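Local coordinates for protein salivary nitrophorin (Cimex lectularius, PDB 2IMQ) that carries nitric oxide on a cysteine-ligated heme b in bed bug saliva and releases it into the victim during feeding, widening the blood vessels, at residues T120-Y125 against F129-S134; R153-K158 against L166-D171; H182-V187 against D231-S236; N190-L195 against P239-R244. All coordinates share one frame; numbering follows the deposited sequence.

Interaction 1 (T120-Y125 against F129-S134); sequences TSFTIY and FSFTTS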
loop_
_atom_site.group_PDB
_atom_site.type_symbol
_atom_site.label_atom_id
_atom_site.label_comp_id
_atom_site.label_asym_id
_atom_site.label_seq_id
_atom_site.Cartn_x
_atom_site.Cartn_y
_atom_site.Cartn_z
ATOM N N THR A 120 7.370 -8.731 2.067
ATOM C CA THR A 120 8.799 -8.681 1.683
ATOM C C THR A 120 9.529 -7.960 2.766
ATOM O O THR A 120 9.168 -6.853 3.169
ATOM C CB THR A 120 8.925 -7.959 0.327
ATOM O OG1 THR A 120 8.358 -8.769 -0.696
ATOM C CG2 THR A 120 10.380 -7.695 -0.060
ATOM N N SER A 121 10.635 -8.576 3.235
ATOM C CA SER A 121 11.402 -8.054 4.335
ATOM C C SER A 121 12.902 -8.074 3.999
ATOM O O SER A 121 13.361 -8.887 3.246
ATOM C CB SER A 121 11.198 -8.898 5.610
ATOM O OG SER A 121 9.827 -8.930 5.997
ATOM N N PHE A 122 13.621 -7.197 4.626
ATOM C CA PHE A 122 15.100 -7.051 4.394
ATOM C C PHE A 122 15.703 -6.202 5.464
ATOM O O PHE A 122 15.029 -5.432 6.164
ATOM C CB PHE A 122 15.361 -6.426 3.006
ATOM C CG PHE A 122 14.902 -4.992 2.888
ATOM C CD1 PHE A 122 15.779 -3.972 3.145
ATOM C CD2 PHE A 122 13.581 -4.668 2.492
ATOM C CE1 PHE A 122 15.398 -2.676 3.074
ATOM C CE2 PHE A 122 13.182 -3.340 2.419
ATOM C CZ PHE A 122 14.078 -2.349 2.710
ATOM N N THR A 123 17.020 -6.354 5.625
ATOM C CA THR A 123 17.693 -5.654 6.674
ATOM C C THR A 123 18.763 -4.758 6.100
ATOM O O THR A 123 19.552 -5.182 5.262
ATOM C CB THR A 123 18.359 -6.708 7.590
ATOM O OG1 THR A 123 17.341 -7.425 8.312
ATOM C CG2 THR A 123 19.225 -6.050 8.628
ATOM N N ILE A 124 18.790 -3.514 6.563
ATOM C CA ILE A 124 19.868 -2.579 6.261
ATOM C C ILE A 124 20.274 -1.904 7.546
ATOM O O ILE A 124 19.441 -1.549 8.371
ATOM C CB ILE A 124 19.535 -1.540 5.118
ATOM C CG1 ILE A 124 18.243 -0.777 5.382
ATOM C CG2 ILE A 124 19.435 -2.270 3.820
ATOM C CD1 ILE A 124 17.998 0.359 4.378
ATOM N N TYR A 125 21.591 -1.767 7.735
ATOM C CA TYR A 125 22.128 -1.155 8.931
ATOM C C TYR A 125 21.617 -1.841 10.191
ATOM O O TYR A 125 21.309 -1.197 11.205
ATOM C CB TYR A 125 21.855 0.338 8.923
ATOM C CG TYR A 125 22.328 1.027 7.661
ATOM C CD1 TYR A 125 21.429 1.544 6.731
ATOM C CD2 TYR A 125 23.695 1.207 7.405
ATOM C CE1 TYR A 125 21.853 2.174 5.598
ATOM C CE2 TYR A 125 24.134 1.846 6.256
ATOM C CZ TYR A 125 23.227 2.338 5.359
ATOM O OH TYR A 125 23.671 2.996 4.233
ATOM N N PHE A 129 13.248 -4.171 7.918
ATOM C CA PHE A 129 12.048 -3.596 7.253
ATOM C C PHE A 129 11.149 -4.707 6.762
ATOM O O PHE A 129 11.631 -5.698 6.227
ATOM C CB PHE A 129 12.447 -2.755 6.027
ATOM C CG PHE A 129 13.096 -1.463 6.348
ATOM C CD1 PHE A 129 14.432 -1.412 6.756
ATOM C CD2 PHE A 129 12.405 -0.279 6.226
ATOM C CE1 PHE A 129 15.049 -0.206 7.056
ATOM C CE2 PHE A 129 13.005 0.922 6.514
ATOM C CZ PHE A 129 14.358 0.949 6.926
ATOM N N SER A 130 9.828 -4.523 6.892
ATOM C CA SER A 130 8.857 -5.417 6.290
ATOM C C SER A 130 7.805 -4.553 5.626
ATOM O O SER A 130 7.336 -3.620 6.212
ATOM C CB SER A 130 8.176 -6.346 7.332
ATOM O OG SER A 130 9.110 -7.247 7.934
ATOM N N PHE A 131 7.492 -4.962 4.429
ATOM C CA PHE A 131 6.400 -4.396 3.615
ATOM C C PHE A 131 5.373 -5.452 3.268
ATOM O O PHE A 131 5.716 -6.492 2.711
ATOM C CB PHE A 131 6.947 -3.796 2.313
ATOM C CG PHE A 131 7.805 -2.591 2.540
ATOM C CD1 PHE A 131 9.147 -2.731 2.891
ATOM C CD2 PHE A 131 7.256 -1.330 2.547
ATOM C CE1 PHE A 131 9.910 -1.616 3.135
ATOM C CE2 PHE A 131 8.023 -0.226 2.787
ATOM C CZ PHE A 131 9.349 -0.365 3.104
ATOM N N THR A 132 4.108 -5.195 3.611
ATOM C CA THR A 132 3.007 -6.069 3.357
ATOM C C THR A 132 2.016 -5.410 2.428
ATOM O O THR A 132 1.716 -4.243 2.562
ATOM C CB THR A 132 2.297 -6.409 4.683
ATOM O OG1 THR A 132 3.214 -7.124 5.488
ATOM C CG2 THR A 132 1.056 -7.268 4.505
ATOM N N THR A 133 1.481 -6.227 1.543
ATOM C CA THR A 133 0.197 -5.892 0.891
ATOM C C THR A 133 -0.792 -7.056 1.047
ATOM O O THR A 133 -0.382 -8.197 1.295
ATOM C CB THR A 133 0.394 -5.478 -0.587
ATOM O OG1 THR A 133 -0.794 -4.816 -1.078
ATOM C CG2 THR A 133 0.666 -6.607 -1.490
ATOM N N SER A 134 -2.083 -6.784 0.906
ATOM C CA SER A 134 -3.080 -7.799 1.098
ATOM C C SER A 134 -4.297 -7.482 0.274
ATOM O O SER A 134 -4.499 -6.348 -0.184
ATOM C CB SER A 134 -3.410 -7.921 2.562
ATOM O OG SER A 134 -3.937 -6.682 3.062
#

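Interaction 2 (R153-K158 against L166-D171); sequences RLDYSK and LFWIGD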
loop_
_atom_site.group_PDB
_atom_site.type_symbol
_atom_site.label_atom_id
_atom_site.label_comp_id
_atom_site.label_asym_id
_atom_site.label_seq_id
_atom_site.Cartn_x
_atom_site.Cartn_y
_atom_site.Cartn_z
ATOM N N ARG A 153 -0.594 -13.968 9.728
ATOM C CA ARG A 153 0.621 -14.407 9.054
ATOM C C ARG A 153 1.309 -13.318 8.266
ATOM O O ARG A 153 2.462 -13.427 7.914
ATOM C CB ARG A 153 0.311 -15.554 8.100
ATOM C CG ARG A 153 -0.125 -16.860 8.818
ATOM C CD ARG A 153 -0.588 -17.876 7.832
ATOM N NE ARG A 153 -1.939 -17.580 7.345
ATOM C CZ ARG A 153 -2.591 -18.296 6.427
ATOM N NH1 ARG A 153 -2.034 -19.387 5.922
ATOM N NH2 ARG A 153 -3.805 -17.950 6.038
ATOM N N LEU A 154 0.578 -12.243 7.984
ATOM C CA LEU A 154 1.080 -11.079 7.206
ATOM C C LEU A 154 1.595 -9.977 8.119
ATOM O O LEU A 154 2.153 -8.975 7.642
ATOM C CB LEU A 154 -0.012 -10.549 6.277
ATOM C CG LEU A 154 -0.543 -11.515 5.244
ATOM C CD1 LEU A 154 -1.810 -10.954 4.595
ATOM C CD2 LEU A 154 0.471 -11.812 4.180
ATOM N N ASP A 155 1.474 -10.177 9.434
ATOM C CA ASP A 155 1.709 -9.139 10.429
ATOM C C ASP A 155 2.996 -9.484 11.177
ATOM O O ASP A 155 2.992 -10.247 12.183
ATOM C CB ASP A 155 0.558 -9.060 11.418
ATOM C CG ASP A 155 0.662 -7.901 12.333
ATOM O OD1 ASP A 155 1.793 -7.359 12.543
ATOM O OD2 ASP A 155 -0.351 -7.479 12.929
ATOM N N TYR A 156 4.102 -8.881 10.728
ATOM C CA TYR A 156 5.424 -9.157 11.276
ATOM C C TYR A 156 5.707 -8.376 12.547
ATOM O O TYR A 156 6.847 -8.380 13.059
ATOM C CB TYR A 156 6.493 -8.949 10.193
ATOM C CG TYR A 156 6.709 -10.124 9.284
ATOM C CD1 TYR A 156 5.685 -10.937 8.845
ATOM C CD2 TYR A 156 7.968 -10.387 8.810
ATOM C CE1 TYR A 156 5.936 -12.030 8.029
ATOM C CE2 TYR A 156 8.221 -11.458 7.997
ATOM C CZ TYR A 156 7.213 -12.274 7.622
ATOM O OH TYR A 156 7.415 -13.349 6.801
ATOM N N SER A 157 4.695 -7.722 13.095
ATOM C CA SER A 157 4.773 -7.151 14.432
ATOM C C SER A 157 4.351 -8.203 15.471
ATOM O O SER A 157 4.613 -8.010 16.663
ATOM C CB SER A 157 3.917 -5.898 14.600
ATOM O OG SER A 157 2.553 -6.185 14.748
ATOM N N LYS A 158 3.683 -9.277 15.020
ATOM C CA LYS A 158 3.156 -10.357 15.885
ATOM C C LYS A 158 4.001 -11.553 15.594
ATOM O O LYS A 158 3.493 -12.623 15.257
ATOM C CB LYS A 158 1.725 -10.683 15.517
ATOM C CG LYS A 158 0.765 -9.718 15.981
ATOM C CD LYS A 158 -0.628 -10.194 15.666
ATOM C CE LYS A 158 -1.601 -9.225 16.238
ATOM N NZ LYS A 158 -1.401 -9.071 17.747
ATOM N N LEU A 166 7.724 -1.409 9.846
ATOM C CA LEU A 166 6.704 -2.150 9.144
ATOM C C LEU A 166 5.740 -1.241 8.459
ATOM O O LEU A 166 5.287 -0.241 9.021
ATOM C CB LEU A 166 5.927 -3.062 10.065
ATOM C CG LEU A 166 6.804 -4.098 10.796
ATOM C CD1 LEU A 166 7.042 -3.596 12.104
ATOM C CD2 LEU A 166 6.153 -5.446 10.757
ATOM N N PHE A 167 5.427 -1.595 7.239
ATOM C CA PHE A 167 4.430 -0.874 6.407
ATOM C C PHE A 167 3.464 -1.865 5.798
ATOM O O PHE A 167 3.863 -2.931 5.362
ATOM C CB PHE A 167 5.175 -0.097 5.310
ATOM C CG PHE A 167 6.177 0.880 5.891
ATOM C CD1 PHE A 167 7.501 0.515 6.099
ATOM C CD2 PHE A 167 5.778 2.144 6.296
ATOM C CE1 PHE A 167 8.382 1.418 6.693
ATOM C CE2 PHE A 167 6.658 3.034 6.896
ATOM C CZ PHE A 167 7.967 2.644 7.095
ATOM N N TRP A 168 2.199 -1.499 5.749
ATOM C CA TRP A 168 1.191 -2.336 5.159
ATOM C C TRP A 168 0.438 -1.394 4.239
ATOM O O TRP A 168 -0.134 -0.387 4.666
ATOM C CB TRP A 168 0.251 -2.863 6.237
ATOM C CG TRP A 168 -0.655 -3.992 5.842
ATOM C CD1 TRP A 168 -1.362 -4.151 4.714
ATOM C CD2 TRP A 168 -0.883 -5.150 6.609
ATOM N NE1 TRP A 168 -2.058 -5.335 4.730
ATOM C CE2 TRP A 168 -1.776 -5.970 5.903
ATOM C CE3 TRP A 168 -0.444 -5.578 7.881
ATOM C CZ2 TRP A 168 -2.196 -7.169 6.387
ATOM C CZ3 TRP A 168 -0.888 -6.793 8.348
ATOM C CH2 TRP A 168 -1.737 -7.560 7.603
ATOM N N ILE A 169 0.456 -1.732 2.964
ATOM C CA ILE A 169 -0.039 -0.849 1.887
ATOM C C ILE A 169 -0.920 -1.620 0.930
ATOM O O ILE A 169 -0.602 -2.742 0.550
ATOM C CB ILE A 169 1.121 -0.184 1.120
ATOM C CG1 ILE A 169 2.117 -1.212 0.574
ATOM C CG2 ILE A 169 1.803 0.829 2.038
ATOM C CD1 ILE A 169 3.187 -0.528 -0.339
ATOM N N GLY A 170 -2.033 -1.007 0.561
ATOM C CA GLY A 170 -2.955 -1.612 -0.370
ATOM C C GLY A 170 -4.361 -1.251 0.035
ATOM O O GLY A 170 -4.608 -0.475 0.965
ATOM N N ASP A 171 -5.279 -1.837 -0.702
ATOM C CA ASP A 171 -6.693 -1.708 -0.417
ATOM C C ASP A 171 -7.029 -2.772 0.622
ATOM O O ASP A 171 -6.999 -3.987 0.317
ATOM C CB ASP A 171 -7.526 -1.852 -1.672
ATOM C CG ASP A 171 -9.008 -1.806 -1.432
ATOM O OD1 ASP A 171 -9.416 -1.720 -0.240
ATOM O OD2 ASP A 171 -9.742 -1.842 -2.446
#

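Interaction 3 (H182-V187 against D231-S236); sequences HAKSLV and DEYDLS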
loop_
_atom_site.group_PDB
_atom_site.type_symbol
_atom_site.label_atom_id
_atom_site.label_comp_id
_atom_site.label_asym_id
_atom_site.label_seq_id
_atom_site.Cartn_x
_atom_site.Cartn_y
_atom_site.Cartn_z
ATOM N N HIS A 182 -25.178 10.926 2.736
ATOM C CA HIS A 182 -24.499 11.533 3.852
ATOM C C HIS A 182 -23.012 11.653 3.578
ATOM O O HIS A 182 -22.399 12.666 3.848
ATOM C CB HIS A 182 -24.803 10.756 5.104
ATOM C CG HIS A 182 -24.268 11.366 6.342
ATOM N ND1 HIS A 182 -24.579 12.655 6.736
ATOM C CD2 HIS A 182 -23.462 10.867 7.296
ATOM C CE1 HIS A 182 -23.974 12.907 7.887
ATOM N NE2 HIS A 182 -23.268 11.841 8.239
ATOM N N ALA A 183 -22.413 10.585 3.064
ATOM C CA ALA A 183 -21.007 10.611 2.759
ATOM C C ALA A 183 -20.667 11.722 1.758
ATOM O O ALA A 183 -19.712 12.490 1.970
ATOM C CB ALA A 183 -20.586 9.250 2.165
ATOM N N LYS A 184 -21.457 11.821 0.704
ATOM C CA LYS A 184 -21.191 12.854 -0.290
ATOM C C LYS A 184 -21.359 14.265 0.281
ATOM O O LYS A 184 -20.578 15.174 -0.019
ATOM C CB LYS A 184 -22.006 12.653 -1.530
ATOM C CG LYS A 184 -21.704 13.684 -2.640
ATOM C CD LYS A 184 -20.263 13.616 -3.126
ATOM C CE LYS A 184 -20.071 14.260 -4.501
ATOM N NZ LYS A 184 -20.713 15.559 -4.549
ATOM N N SER A 185 -22.349 14.443 1.146
ATOM C CA SER A 185 -22.490 15.732 1.806
ATOM C C SER A 185 -21.267 16.078 2.637
ATOM O O SER A 185 -20.814 17.207 2.594
ATOM C CB SER A 185 -23.722 15.739 2.691
ATOM O OG SER A 185 -23.894 16.998 3.311
ATOM N N LEU A 186 -20.713 15.127 3.399
ATOM C CA LEU A 186 -19.517 15.380 4.158
ATOM C C LEU A 186 -18.319 15.672 3.276
ATOM O O LEU A 186 -17.533 16.554 3.575
ATOM C CB LEU A 186 -19.261 14.223 5.132
ATOM C CG LEU A 186 -20.253 14.076 6.273
ATOM C CD1 LEU A 186 -20.062 12.812 7.040
ATOM C CD2 LEU A 186 -20.114 15.209 7.314
ATOM N N VAL A 187 -18.209 14.977 2.144
ATOM C CA VAL A 187 -17.168 15.288 1.188
ATOM C C VAL A 187 -17.318 16.749 0.716
ATOM O O VAL A 187 -16.357 17.502 0.650
ATOM C CB VAL A 187 -17.186 14.331 0.036
ATOM C CG1 VAL A 187 -16.256 14.787 -1.086
ATOM C CG2 VAL A 187 -16.791 12.889 0.485
ATOM N N ASP A 231 -13.312 13.625 -11.846
ATOM C CA ASP A 231 -13.242 13.787 -10.403
ATOM C C ASP A 231 -14.614 13.672 -9.777
ATOM O O ASP A 231 -14.832 14.128 -8.656
ATOM C CB ASP A 231 -12.613 15.120 -10.037
ATOM C CG ASP A 231 -11.251 15.269 -10.619
ATOM O OD1 ASP A 231 -10.463 14.308 -10.477
ATOM O OD2 ASP A 231 -10.889 16.284 -11.244
ATOM N N GLU A 232 -15.512 13.029 -10.503
ATOM C CA GLU A 232 -16.895 12.892 -10.068
ATOM C C GLU A 232 -17.085 11.519 -9.435
ATOM O O GLU A 232 -16.765 10.473 -10.021
ATOM C CB GLU A 232 -17.860 13.104 -11.224
ATOM C CG GLU A 232 -17.812 14.512 -11.809
ATOM C CD GLU A 232 -18.580 14.649 -13.086
ATOM O OE1 GLU A 232 -19.561 13.879 -13.286
ATOM O OE2 GLU A 232 -18.188 15.524 -13.891
ATOM N N TYR A 233 -17.618 11.523 -8.243
ATOM C CA TYR A 233 -17.947 10.231 -7.616
ATOM C C TYR A 233 -19.054 9.543 -8.346
ATOM O O TYR A 233 -20.062 10.157 -8.702
ATOM C CB TYR A 233 -18.296 10.348 -6.146
ATOM C CG TYR A 233 -17.112 10.716 -5.303
ATOM C CD1 TYR A 233 -16.890 12.011 -4.941
ATOM C CD2 TYR A 233 -16.210 9.753 -4.872
ATOM C CE1 TYR A 233 -15.812 12.368 -4.204
ATOM C CE2 TYR A 233 -15.141 10.088 -4.147
ATOM C CZ TYR A 233 -14.916 11.388 -3.801
ATOM O OH TYR A 233 -13.851 11.816 -3.067
ATOM N N ASP A 234 -18.829 8.279 -8.594
ATOM C CA ASP A 234 -19.866 7.343 -8.919
ATOM C C ASP A 234 -20.535 6.897 -7.617
ATOM O O ASP A 234 -19.968 6.092 -6.840
ATOM C CB ASP A 234 -19.254 6.181 -9.666
ATOM C CG ASP A 234 -20.265 5.118 -10.002
ATOM O OD1 ASP A 234 -21.388 5.181 -9.511
ATOM O OD2 ASP A 234 -19.998 4.127 -10.728
ATOM N N LEU A 235 -21.738 7.412 -7.371
ATOM C CA LEU A 235 -22.395 7.230 -6.109
ATOM C C LEU A 235 -23.200 5.954 -5.975
ATOM O O LEU A 235 -23.889 5.772 -4.992
ATOM C CB LEU A 235 -23.196 8.468 -5.715
ATOM C CG LEU A 235 -22.300 9.713 -5.595
ATOM C CD1 LEU A 235 -23.129 10.962 -5.660
ATOM C CD2 LEU A 235 -21.395 9.643 -4.361
ATOM N N SER A 236 -22.992 5.021 -6.922
ATOM C CA SER A 236 -23.348 3.608 -6.745
ATOM C C SER A 236 -22.643 2.923 -5.570
ATOM O O SER A 236 -23.103 1.920 -5.057
ATOM C CB SER A 236 -23.081 2.775 -7.999
ATOM O OG SER A 236 -21.717 2.685 -8.330
#

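Interaction 4 (N190-L195 against P239-R244); sequences NNIDGL and PSWTDR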
loop_
_atom_site.group_PDB
_atom_site.type_symbol
_atom_site.label_atom_id
_atom_site.label_comp_id
_atom_site.label_asym_id
_atom_site.label_seq_id
_atom_site.Cartn_x
_atom_site.Cartn_y
_atom_site.Cartn_z
ATOM N N ASN A 190 -16.061 19.170 2.952
ATOM C CA ASN A 190 -14.691 18.869 3.345
ATOM C C ASN A 190 -14.576 18.408 4.779
ATOM O O ASN A 190 -13.565 18.679 5.463
ATOM C CB ASN A 190 -13.680 20.019 3.107
ATOM C CG ASN A 190 -12.264 19.507 3.041
ATOM O OD1 ASN A 190 -12.031 18.434 2.433
ATOM N ND2 ASN A 190 -11.320 20.184 3.713
ATOM N N ASN A 191 -15.589 17.700 5.284
ATOM C CA ASN A 191 -15.500 17.228 6.663
ATOM C C ASN A 191 -14.936 15.812 6.652
ATOM O O ASN A 191 -15.632 14.822 6.818
ATOM C CB ASN A 191 -16.867 17.286 7.344
ATOM C CG ASN A 191 -16.785 17.022 8.809
ATOM O OD1 ASN A 191 -15.720 16.659 9.337
ATOM N ND2 ASN A 191 -17.946 17.131 9.498
ATOM N N ILE A 192 -13.637 15.778 6.451
ATOM C CA ILE A 192 -12.917 14.515 6.304
ATOM C C ILE A 192 -12.952 13.729 7.593
ATOM O O ILE A 192 -13.267 12.551 7.577
ATOM C CB ILE A 192 -11.443 14.814 5.896
ATOM C CG1 ILE A 192 -11.402 15.561 4.576
ATOM C CG2 ILE A 192 -10.628 13.549 5.805
ATOM C CD1 ILE A 192 -12.091 14.963 3.383
ATOM N N ASP A 193 -12.694 14.355 8.720
ATOM C CA ASP A 193 -12.682 13.654 9.986
ATOM C C ASP A 193 -14.094 13.184 10.345
ATOM O O ASP A 193 -14.274 12.125 10.941
ATOM C CB ASP A 193 -12.129 14.527 11.092
ATOM C CG ASP A 193 -10.697 14.831 10.962
ATOM O OD1 ASP A 193 -9.977 14.157 10.203
ATOM O OD2 ASP A 193 -10.194 15.784 11.628
ATOM N N GLY A 194 -15.101 13.932 9.940
ATOM C CA GLY A 194 -16.471 13.550 10.182
ATOM C C GLY A 194 -16.828 12.320 9.399
ATOM O O GLY A 194 -17.525 11.421 9.901
ATOM N N LEU A 195 -16.388 12.234 8.166
ATOM C CA LEU A 195 -16.647 11.055 7.338
ATOM C C LEU A 195 -15.813 9.855 7.818
ATOM O O LEU A 195 -16.285 8.706 7.847
ATOM C CB LEU A 195 -16.439 11.360 5.862
ATOM C CG LEU A 195 -16.834 10.239 4.893
ATOM C CD1 LEU A 195 -18.248 9.840 5.107
ATOM C CD2 LEU A 195 -16.564 10.630 3.519
ATOM N N PRO A 239 -18.679 6.732 -1.112
ATOM C CA PRO A 239 -17.292 7.155 -1.182
ATOM C C PRO A 239 -16.501 6.649 0.011
ATOM O O PRO A 239 -16.903 6.786 1.162
ATOM C CB PRO A 239 -17.397 8.709 -1.169
ATOM C CG PRO A 239 -18.706 9.001 -1.848
ATOM C CD PRO A 239 -19.604 7.853 -1.356
ATOM N N SER A 240 -15.327 6.086 -0.283
ATOM C CA SER A 240 -14.498 5.430 0.711
ATOM C C SER A 240 -13.026 5.636 0.438
ATOM O O SER A 240 -12.642 5.946 -0.693
ATOM C CB SER A 240 -14.774 3.907 0.734
ATOM O OG SER A 240 -16.070 3.619 1.136
ATOM N N TRP A 241 -12.236 5.381 1.483
ATOM C CA TRP A 241 -10.788 5.336 1.409
ATOM C C TRP A 241 -10.376 3.890 1.222
ATOM O O TRP A 241 -10.432 3.086 2.162
ATOM C CB TRP A 241 -10.196 5.949 2.643
ATOM C CG TRP A 241 -10.370 7.446 2.669
ATOM C CD1 TRP A 241 -9.600 8.373 2.058
ATOM C CD2 TRP A 241 -11.365 8.170 3.405
ATOM N NE1 TRP A 241 -10.091 9.625 2.329
ATOM C CE2 TRP A 241 -11.154 9.525 3.177
ATOM C CE3 TRP A 241 -12.446 7.791 4.204
ATOM C CZ2 TRP A 241 -11.930 10.496 3.757
ATOM C CZ3 TRP A 241 -13.229 8.772 4.779
ATOM C CH2 TRP A 241 -12.957 10.110 4.529
ATOM N N THR A 242 -9.980 3.574 0.016
ATOM C CA THR A 242 -9.682 2.192 -0.354
ATOM C C THR A 242 -8.212 1.852 -0.145
ATOM O O THR A 242 -7.851 1.133 0.796
ATOM C CB THR A 242 -10.208 1.905 -1.719
ATOM O OG1 THR A 242 -9.653 2.832 -2.629
ATOM C CG2 THR A 242 -11.684 2.070 -1.740
ATOM N N ASP A 243 -7.344 2.478 -0.908
ATOM C CA ASP A 243 -5.877 2.326 -0.694
ATOM C C ASP A 243 -5.457 3.036 0.584
ATOM O O ASP A 243 -5.789 4.210 0.769
ATOM C CB ASP A 243 -5.127 2.896 -1.883
ATOM C CG ASP A 243 -5.215 1.950 -3.067
ATOM O OD1 ASP A 243 -4.443 0.931 -3.048
ATOM O OD2 ASP A 243 -6.027 2.079 -4.024
ATOM N N ARG A 244 -4.713 2.354 1.443
ATOM C CA ARG A 244 -4.290 2.852 2.707
ATOM C C ARG A 244 -2.840 2.516 2.903
ATOM O O ARG A 244 -2.313 1.563 2.345
ATOM C CB ARG A 244 -5.104 2.235 3.885
ATOM C CG ARG A 244 -6.600 2.179 3.656
ATOM C CD ARG A 244 -7.317 3.521 3.628
ATOM N NE ARG A 244 -7.592 4.039 4.941
ATOM C CZ ARG A 244 -8.711 3.836 5.613
ATOM N NH1 ARG A 244 -9.717 3.134 5.084
ATOM N NH2 ARG A 244 -8.816 4.317 6.851
#

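Interaction 1 (T120-Y125 against F129-S134)
Phe122 and Phe129 face each other as a hydrogen-bonded pair of the antiparallel beta hairpin formed by strands 116-124 and 127-135, in one of the two sheets of the beta-sandwich of this DNase I-like fold. The ring planes are nearly parallel, 3° apart, but with centroids separated by 5.2 Å they are slid past each other and barely overlap. What occupies the Phe122 face is the methylene of its partner: Phe129 CB stands 3.9 Å from the ring centroid, over the face and offset toward the rim, a CH-pi contact. Phe122 reaches this place because its CG sits between the backbone N and the carbonyl carbon (chi1 67°), which swings the ring across to the other strand. Ile124 CG1 packs obliquely on Phe129 CE1 at 3.7 Å, and Phe122 CE2 comes to the edge of the Phe131 ring, near its plane, with Phe131 CE1 its closest atom there.

The backbone fixes these positions. Phe122 and Phe129 exchange N-H...O bonds in both directions, and so do Thr120 and Phe131; between these pairs Ser121 and Ser130 form a non-hydrogen-bonded pair with CA atoms 4.2 Å apart. Further out, the face with the phenylalanines turns to the opposing sheet: Phe131 and Phe122 lie on Val39, while Ile124 and Phe129 meet Leu7. The reverse face carries the two serines, both touching Tyr156, their hydroxyl oxygens Ser121 OG and Ser130 OG 2.7 Å apart, with Ser163 OG a further hydrogen-bonding partner of Ser130 OG.

Interaction 2 (R153-K158 against L166-D171)
Asp155 OD1 is gripped twice by Ser157, whose backbone N also lies against Leu166 CD2. Ser157 OG binds Asp155 OD1 at 2.6 Å on the syn side, and Ser157 N binds the same oxygen at 3.0 Å on the anti side; both come from one face of the carboxylate, 23° out of its plane. The bond from Ser157 N to this side-chain oxygen closes an Asx turn, enclosed in the type I turn from Asp155 to Lys158. The other carboxylate oxygen, Asp155 OD2, is held by Tyr150 OH and Trp213 NE1, so this buried group has partners at both oxygens.

Across the contact the packing is apolar and joins a connecting loop to strand 165-169 of the five-stranded sheet of the sandwich. Trp168 has CG anti to its backbone N (chi1 -166°), directing the six-membered ring at the loop: its CH2 lies 3.7 Å from Leu154 CB, and its CZ3 is 4.1 Å from Asp155 CA. At the other end of the indole, Trp168 NE1 bonds to Ser134 OG. Two residues earlier on the same side of the strand, Leu166 offers a single methyl, CD2, placed 3.5 Å from Tyr156 C and 3.6 Å from Tyr156 CB.

Interaction 3 (H182-V187 against D231-S236)
Lys184 leaves helix 180-188 toward the 231-236 loop, and its aliphatic chain makes the larger part of the helix's side of the contact. Its CB is 4.2 Å from Leu235 CD2, one methyl of a leucine at the exposed margin of the loop. The first torsion (chi1 -177°) turns CG away from the backbone N, and the chain then bends at chi2 (62°), which carries CD and CE across to one corner of the Tyr233 ring in an oblique approach: Lys184 CD stands 4.2 Å and Lys184 CE 3.9 Å from Tyr233 CD1. A second bend at chi4 (47°) accompanies the tip's return to its own helix, where NZ forms a salt bridge with Asp188 OD1. The ammonium thus has its ionic partner one turn on, while the methylenes serve as the hydrophobic surface.

Val187 adds the next point of contact on the ring, with CG1 4.0 Å from Tyr233 CE1. Beyond the contact, Tyr233 stacks with Phe226 and its OH bonds to Pro222 O, which ties the ring to an earlier part of the same long loop. Within 231-236, Asp234 OD1 accepts from Ser236 N at 3.0 Å, an Asx turn. Helix 180-188 lies between this loop and helix 192-196, whose Leu195 touches Ala183, Leu186 and Val187.

Interaction 4 (N190-L195 against P239-R244)
Leu195 sets CG opposite its own N (chi1 -173°), extending from helix 192-196 toward Trp241, whose CG stands beside its own backbone N, anti to the carbonyl carbon (chi1 -72°), with the indole turned at chi2 -83° so that its six-membered ring leads into the contact. The outer carbons of that ring do the touching. Leu195 CD2 lies 3.8 Å from Trp241 CH2, and Leu195 CG is 3.9 Å from both Trp241 CH2 and Trp241 CZ3, so the branch point and one methyl sit against the CZ3-CH2 bond of the ring. Next to them Ile192 CG2 meets Trp241 CZ2 at 3.9 Å. Both aliphatic side chains approach obliquely, and all three residues are buried.

Polar bonds hold both ends of the tryptophan: Trp241 NE1 of the indole donates to Phe220 O, while Arg244 NH1 reaches back to the backbone Trp241 O at 3.0 Å, tilted from the carbonyl plane. That guanidinium group has acidic partners as well, Asp199 and Glu215, which would help to fix the backbone behind the tryptophan.

On the helix side, Asn190 ends the preceding helix in a Schellman motif with positive phi, and Asn191 begins the next as its N-cap. Asn191 OD1 accepts from Gly194 N at 2.9 Å, from above the side-chain carbonyl plane. The arrangement is helix-on-loop packing at the margin of the sandwich: a short capped helix sets Ile192 and Leu195 against the tryptophan of the segment leading into strand 243-248, an outermost strand of the five-stranded sheet.

In the fold
From the N terminus, interaction 1 comes first and closes a tight hairpin, and interaction 2 then folds the loop before strand 165-169 onto that strand. These two are in series but touch, as neighbouring strands of one sheet: Thr132 O and Ile169 N are 2.8 Å apart, a probable hydrogen bond. Interactions 3 and 4 cross, since their segments alternate: 182-187, 190-195, 231-236, 239-244, the first pairing with the third and the second with the fourth. Each closes a long excursion, tying consecutive helices to the chain that returns toward the sheet. Their centres are about 10 Å apart. Strand 243-248 rejoins the sheet beside 165-169, where Gly170 O lies 2.9 Å from Arg244 N, linking interaction 4 to interaction 2.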